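Local coordinates for protein fructose-bisphosphate aldolase (Plasmodium falciparum, PDB 4TR9) that belongs to the class I fructose-bisphosphate aldolase family of TIM-barrel proteins and is found in an assembly of four protein chains, at residues Leu259-Arg262 against Thr263-Thr267; Thr25-Lys28 against Leu29-Ala32; Asn57-Glu60 against Asn61-Ser64. All coordinates share one frame; numbering follows the deposited sequence.

Contact 1 of 3, residues Leu259-Arg262 against Thr263-Thr267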
# COMPACT_ATOMS: atom_id res chain seq x y z
N LEU A 259 7.00 -24.47 -13.32
CA LEU A 259 7.14 -23.26 -12.53
C LEU A 259 6.44 -22.06 -13.16
O LEU A 259 6.22 -21.04 -12.51
CB LEU A 259 8.63 -22.95 -12.30
CG LEU A 259 9.34 -23.95 -11.38
CD1 LEU A 259 10.84 -23.91 -11.58
CD2 LEU A 259 8.99 -23.66 -9.92
N THR A 260 6.09 -22.18 -14.44
CA THR A 260 5.33 -21.14 -15.11
C THR A 260 3.85 -21.26 -14.78
O THR A 260 3.19 -20.27 -14.45
CB THR A 260 5.51 -21.19 -16.64
OG1 THR A 260 6.89 -20.96 -16.97
CG2 THR A 260 4.67 -20.12 -17.32
N VAL A 261 3.33 -22.48 -14.86
CA VAL A 261 1.93 -22.75 -14.53
C VAL A 261 1.65 -22.45 -13.06
O VAL A 261 0.64 -21.84 -12.72
CB VAL A 261 1.54 -24.21 -14.84
CG1 VAL A 261 0.19 -24.55 -14.25
CG2 VAL A 261 1.55 -24.44 -16.35
N ARG A 262 2.57 -22.87 -12.19
CA ARG A 262 2.43 -22.63 -10.76
C ARG A 262 2.40 -21.13 -10.45
O ARG A 262 1.62 -20.68 -9.61
CB ARG A 262 3.57 -23.30 -9.98
CG ARG A 262 3.40 -23.23 -8.47
CD ARG A 262 4.63 -23.74 -7.75
NE ARG A 262 5.72 -22.77 -7.77
CZ ARG A 262 6.89 -22.95 -7.17
NH1 ARG A 262 7.82 -22.01 -7.24
NH2 ARG A 262 7.12 -24.06 -6.49
N THR A 263 3.25 -20.38 -11.13
CA THR A 263 3.34 -18.94 -10.92
C THR A 263 2.05 -18.23 -11.34
O THR A 263 1.58 -17.32 -10.66
CB THR A 263 4.52 -18.33 -11.71
OG1 THR A 263 5.73 -19.01 -11.36
CG2 THR A 263 4.67 -16.84 -11.39
N LEU A 264 1.48 -18.67 -12.46
CA LEU A 264 0.26 -18.07 -12.98
C LEU A 264 -0.96 -18.42 -12.12
O LEU A 264 -1.80 -17.57 -11.86
CB LEU A 264 0.02 -18.50 -14.43
CG LEU A 264 1.04 -18.01 -15.45
CD1 LEU A 264 0.69 -18.51 -16.84
CD2 LEU A 264 1.13 -16.49 -15.43
N ARG A 265 -1.04 -19.67 -11.70
CA ARG A 265 -2.16 -20.13 -10.88
C ARG A 265 -2.19 -19.44 -9.53
O ARG A 265 -3.26 -19.27 -8.93
CB ARG A 265 -2.10 -21.65 -10.69
CG ARG A 265 -2.41 -22.45 -11.95
CD ARG A 265 -2.40 -23.94 -11.68
NE ARG A 265 -3.38 -24.32 -10.66
CZ ARG A 265 -4.65 -24.60 -10.92
NH1 ARG A 265 -5.47 -24.94 -9.93
NH2 ARG A 265 -5.10 -24.56 -12.17
N ARG A 266 -1.03 -19.02 -9.04
CA ARG A 266 -0.93 -18.36 -7.75
C ARG A 266 -1.26 -16.87 -7.81
O ARG A 266 -1.48 -16.24 -6.78
CB ARG A 266 0.47 -18.55 -7.16
CG ARG A 266 0.77 -19.94 -6.62
CD ARG A 266 2.20 -20.02 -6.10
NE ARG A 266 2.51 -21.32 -5.52
CZ ARG A 266 3.71 -21.65 -5.05
NH1 ARG A 266 3.91 -22.86 -4.53
NH2 ARG A 266 4.71 -20.78 -5.10
N THR A 267 -1.28 -16.31 -9.02
CA THR A 267 -1.38 -14.86 -9.15
C THR A 267 -2.50 -14.37 -10.07
O THR A 267 -3.07 -13.30 -9.84
CB THR A 267 -0.05 -14.27 -9.67
OG1 THR A 267 0.32 -14.91 -10.90
CG2 THR A 267 1.06 -14.48 -8.65

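Contact 2 of 3, residues Thr25-Lys28 against Leu29-Ala32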
# COMPACT_ATOMS: atom_id res chain seq x y z
N THR A 25 -13.53 -9.34 -27.78
CA THR A 25 -12.24 -9.22 -28.46
C THR A 25 -11.14 -9.96 -27.71
O THR A 25 -10.28 -10.60 -28.32
CB THR A 25 -11.84 -7.74 -28.62
OG1 THR A 25 -12.88 -7.03 -29.32
CG2 THR A 25 -10.54 -7.61 -29.39
N ALA A 26 -11.16 -9.86 -26.38
CA ALA A 26 -10.15 -10.50 -25.54
C ALA A 26 -10.18 -12.02 -25.68
O ALA A 26 -9.13 -12.66 -25.80
CB ALA A 26 -10.35 -10.11 -24.09
N GLN A 27 -11.37 -12.60 -25.66
CA GLN A 27 -11.53 -14.05 -25.79
C GLN A 27 -11.22 -14.51 -27.21
O GLN A 27 -10.71 -15.61 -27.42
CB GLN A 27 -12.94 -14.47 -25.38
CG GLN A 27 -13.20 -15.97 -25.47
CD GLN A 27 -12.36 -16.77 -24.50
OE1 GLN A 27 -11.96 -16.28 -23.44
NE2 GLN A 27 -12.08 -18.02 -24.86
N LYS A 28 -11.53 -13.65 -28.18
CA LYS A 28 -11.33 -13.97 -29.58
C LYS A 28 -9.85 -13.97 -29.95
O LYS A 28 -9.41 -14.72 -30.82
CB LYS A 28 -12.10 -12.99 -30.46
CG LYS A 28 -12.11 -13.31 -31.94
CD LYS A 28 -13.25 -12.58 -32.65
CE LYS A 28 -13.28 -11.11 -32.27
NZ LYS A 28 -14.46 -10.40 -32.85
N LEU A 29 -9.07 -13.12 -29.28
CA LEU A 29 -7.63 -13.06 -29.50
C LEU A 29 -6.93 -14.32 -28.98
O LEU A 29 -5.87 -14.69 -29.46
CB LEU A 29 -7.04 -11.82 -28.84
CG LEU A 29 -7.28 -10.48 -29.54
CD1 LEU A 29 -6.74 -9.33 -28.71
CD2 LEU A 29 -6.65 -10.49 -30.92
N VAL A 30 -7.54 -14.96 -27.99
CA VAL A 30 -7.00 -16.19 -27.44
C VAL A 30 -7.87 -17.38 -27.81
O VAL A 30 -8.00 -18.34 -27.05
CB VAL A 30 -6.86 -16.11 -25.90
CG1 VAL A 30 -5.76 -15.12 -25.52
CG2 VAL A 30 -8.18 -15.73 -25.26
N GLN A 31 -8.47 -17.31 -29.00
CA GLN A 31 -9.31 -18.39 -29.51
C GLN A 31 -8.50 -19.68 -29.64
O GLN A 31 -7.28 -19.63 -29.81
CB GLN A 31 -9.92 -18.00 -30.86
CG GLN A 31 -11.11 -18.84 -31.29
CD GLN A 31 -11.76 -18.34 -32.57
OE1 GLN A 31 -11.23 -17.46 -33.25
NE2 GLN A 31 -12.92 -18.89 -32.90
N ALA A 32 -9.19 -20.81 -29.55
CA ALA A 32 -8.54 -22.12 -29.52
C ALA A 32 -7.57 -22.34 -30.69
O ALA A 32 -7.97 -22.34 -31.85
CB ALA A 32 -9.59 -23.22 -29.51

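Contact 3 of 3, residues Asn57-Glu60 against Asn61-Ser64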
# COMPACT_ATOMS: atom_id res chain seq x y z
N ASN A 57 17.26 0.01 -44.39
CA ASN A 57 16.04 0.30 -43.64
C ASN A 57 15.27 1.48 -44.22
O ASN A 57 15.32 2.59 -43.68
CB ASN A 57 16.38 0.57 -42.17
CG ASN A 57 15.14 0.72 -41.30
OD1 ASN A 57 14.06 0.23 -41.65
ND2 ASN A 57 15.28 1.40 -40.17
N THR A 58 14.57 1.24 -45.32
CA THR A 58 13.75 2.27 -45.95
C THR A 58 12.28 2.06 -45.61
O THR A 58 11.91 1.03 -45.04
CB THR A 58 13.92 2.27 -47.48
OG1 THR A 58 13.46 1.03 -48.01
CG2 THR A 58 15.39 2.46 -47.84
N ILE A 59 11.45 3.04 -45.95
CA ILE A 59 10.02 2.94 -45.70
C ILE A 59 9.39 1.93 -46.66
O ILE A 59 8.37 1.31 -46.35
CB ILE A 59 9.32 4.31 -45.82
CG1 ILE A 59 7.85 4.21 -45.42
CG2 ILE A 59 9.47 4.88 -47.23
CD1 ILE A 59 7.09 5.52 -45.54
N GLU A 60 10.02 1.76 -47.82
CA GLU A 60 9.54 0.79 -48.81
C GLU A 60 9.77 -0.63 -48.33
O GLU A 60 8.93 -1.51 -48.52
CB GLU A 60 10.23 1.01 -50.16
CG GLU A 60 9.71 2.20 -50.96
CD GLU A 60 10.19 3.53 -50.41
OE1 GLU A 60 11.19 3.55 -49.67
OE2 GLU A 60 9.56 4.56 -50.73
N ASN A 61 10.92 -0.87 -47.70
CA ASN A 61 11.27 -2.19 -47.21
C ASN A 61 10.44 -2.59 -45.99
O ASN A 61 10.04 -3.75 -45.85
CB ASN A 61 12.75 -2.27 -46.86
CG ASN A 61 13.63 -2.20 -48.09
OD1 ASN A 61 13.19 -2.48 -49.21
ND2 ASN A 61 14.90 -1.84 -47.90
N ARG A 62 10.18 -1.63 -45.10
CA ARG A 62 9.34 -1.88 -43.94
C ARG A 62 7.93 -2.22 -44.37
O ARG A 62 7.30 -3.13 -43.83
CB ARG A 62 9.34 -0.67 -43.00
CG ARG A 62 10.67 -0.39 -42.33
CD ARG A 62 10.52 0.62 -41.21
NE ARG A 62 10.03 1.91 -41.69
CZ ARG A 62 10.82 2.92 -42.06
NH1 ARG A 62 10.28 4.05 -42.48
NH2 ARG A 62 12.13 2.78 -42.00
N ALA A 63 7.43 -1.49 -45.36
CA ALA A 63 6.11 -1.76 -45.92
C ALA A 63 6.09 -3.12 -46.61
O ALA A 63 5.16 -3.90 -46.43
CB ALA A 63 5.71 -0.67 -46.90
N SER A 64 7.13 -3.40 -47.39
CA SER A 64 7.24 -4.66 -48.13
C SER A 64 7.29 -5.86 -47.19
O SER A 64 6.67 -6.89 -47.45
CB SER A 64 8.47 -4.65 -49.03
OG SER A 64 8.41 -3.58 -49.96

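Contact 1 of 3, residues Leu259-Arg262 against Thr263-Thr267
R262 and R266, one helical turn apart, lay their guanidinium groups flat on each other, with centres 4.0 Å apart and planes 9° from parallel. In R262 the first torsion (chi1 -173°) sets CG opposite the backbone N, and the bend at chi3 turns the guanidinium over R266, whereas R266 runs straight from CG to NE; both chains travel side by side in the same direction. The overlap is offset. NH2 of R266 sits over the rim of one R262 face, CD of R262 lies over the rim of the R266 plane with NH1 of R266 3.4 Å from that carbon, and CD2 of L259 lies over the rim of the opposite R262 face. E232 of the second subunit, salt-bridged to NE of R266 and packed on R262, supplies a negative charge beside the stacked pair and probably helps to balance it. T263 turns OG1 back along the helix to O of L259; the modelled separation is so short that its value is doubtful. V261 and R265 also run side by side, CG1 of V261 lying 3.7 Å from CD of R265. Beneath the side chains, R265 N donates to V261 O at 2.9 Å, and R266 N donates to R262 O. V261, R262 and R265 also pack against aromatic side-chain surface of a bound peptide, while V261 touches I294 of helix 284-295. The arrangement is an i to i+4 arginine stack on helix 253-267, an outer helix of the (beta/alpha)8 barrel, at the interface with the second subunit.

Contact 2 of 3, residues Thr25-Lys28 against Leu29-Ala32
L29 carries CG anti to its carbonyl carbon (chi1 -76°), which swings the branch back along the preceding turn and sets CG 3.2 Å from O of T25. V30 has a similar first torsion (chi1 -69°), but here it places CG2 between the backbone N and the carbonyl carbon. That methyl consequently lies against two carbonyls of the final turn, 3.3 Å from O of A26 and equally far from O of Q27. Further up, CG2 of T25 and CD1 of L29 face one another at 4.2 Å, a loose methyl contact along the side of the helix. The backbone bonds change character within three residues. L29 N donates to T25 O at 3.0 Å, four residues back, as in a regular alpha helix. The next two links each reach back only three residues and are weak: V30 N to Q27 O, and Q31 N to K28 O. This is the C-terminal end of helix 16-29, where the chain turns off towards strand 35-39 of the TIM barrel. The turn lies at the N-terminal ends of the barrel strands: L29 touches I109 and L235, and V30 touches L235, A303 and T305, so the two hydrophobic side chains together meet three strands. A hydrogen bond between O of L29 and OG of S80 joins the turn to a fourth strand, 79-84. K28, Q31 and Q27 are exposed. CB of Q31 lies 3.3 Å from O of K28, beside the weak backbone link, and OE1 of Q31 accepts a weak bond from K34 NZ. OE1 of Q27 comes within 4.2 Å of CG2 of V30, and the Q27 side chain also packs on P273 together with that of A26.

Contact 3 of 3, residues Asn57-Glu60 against Asn61-Ser64
The N-terminal cap and first turn of helix 59-70 make up this contact, with T58 as the N-cap residue. Its OG1, held between the backbone N and the carbonyl carbon (chi1 64°), accepts from N61 N at 3.2 Å. The N61 amide folds back beside the same hydroxyl, but its ND2 is bonded to O of E56, just ahead of the cap. T58 uses its main chain as well, O receiving R62 N in the first backbone bond of the helix. R62 arches over this turn: bent at chi3, it brings one guanidinium face down over O of T58 and CA of I59, with NH1 3.4 Å from that CA. Its NH2 donates to OD1 of N57 at 3.2 Å. The acceptor lies nearly in the guanidinium plane, yet the donor stands well above the plane of the N57 amide, and the two planes are 81° apart. Deeper in the helix, O of E60 takes two bonds from S64, from opposite faces of the carbonyl: OG at 2.6 Å and N at 2.8 Å. NE of R62 forms a salt bridge with E87, and the N57 side chain packs on helix 43-52. Together the N57 bond and the E87 salt bridge should fix the rotation of the guanidinium, tying the helix start to the preceding loop and to helix 86-89. The threonine cap supplies a side-chain acceptor for an N-H of the first turn, as N-cap residues do, and the E60 carboxylate, in that same turn, would probably be mildly stabilised by the helix dipole.

From the N terminus the order is contact 2, contact 3, contact 1. Each closes no more than a helical turn or a helix end, and the three follow in series, neither nesting nor crossing. Contact 2 ends helix 16-29 at the N-terminal ends of the barrel strands; contact 3 starts helix 59-70 at the surface; contact 1 lies late in helix 253-267, facing the second subunit. Contacts 1 and 2 are nearest neighbours, with centres about 21 Å apart, whereas contacts 1 and 3 sit on opposite sides of the chain's centre, about 41 Å between centres. Contacts 1 and 2 meet barrel strands, while contact 3 joins helix 59-70 to helices 43-52 and 86-89.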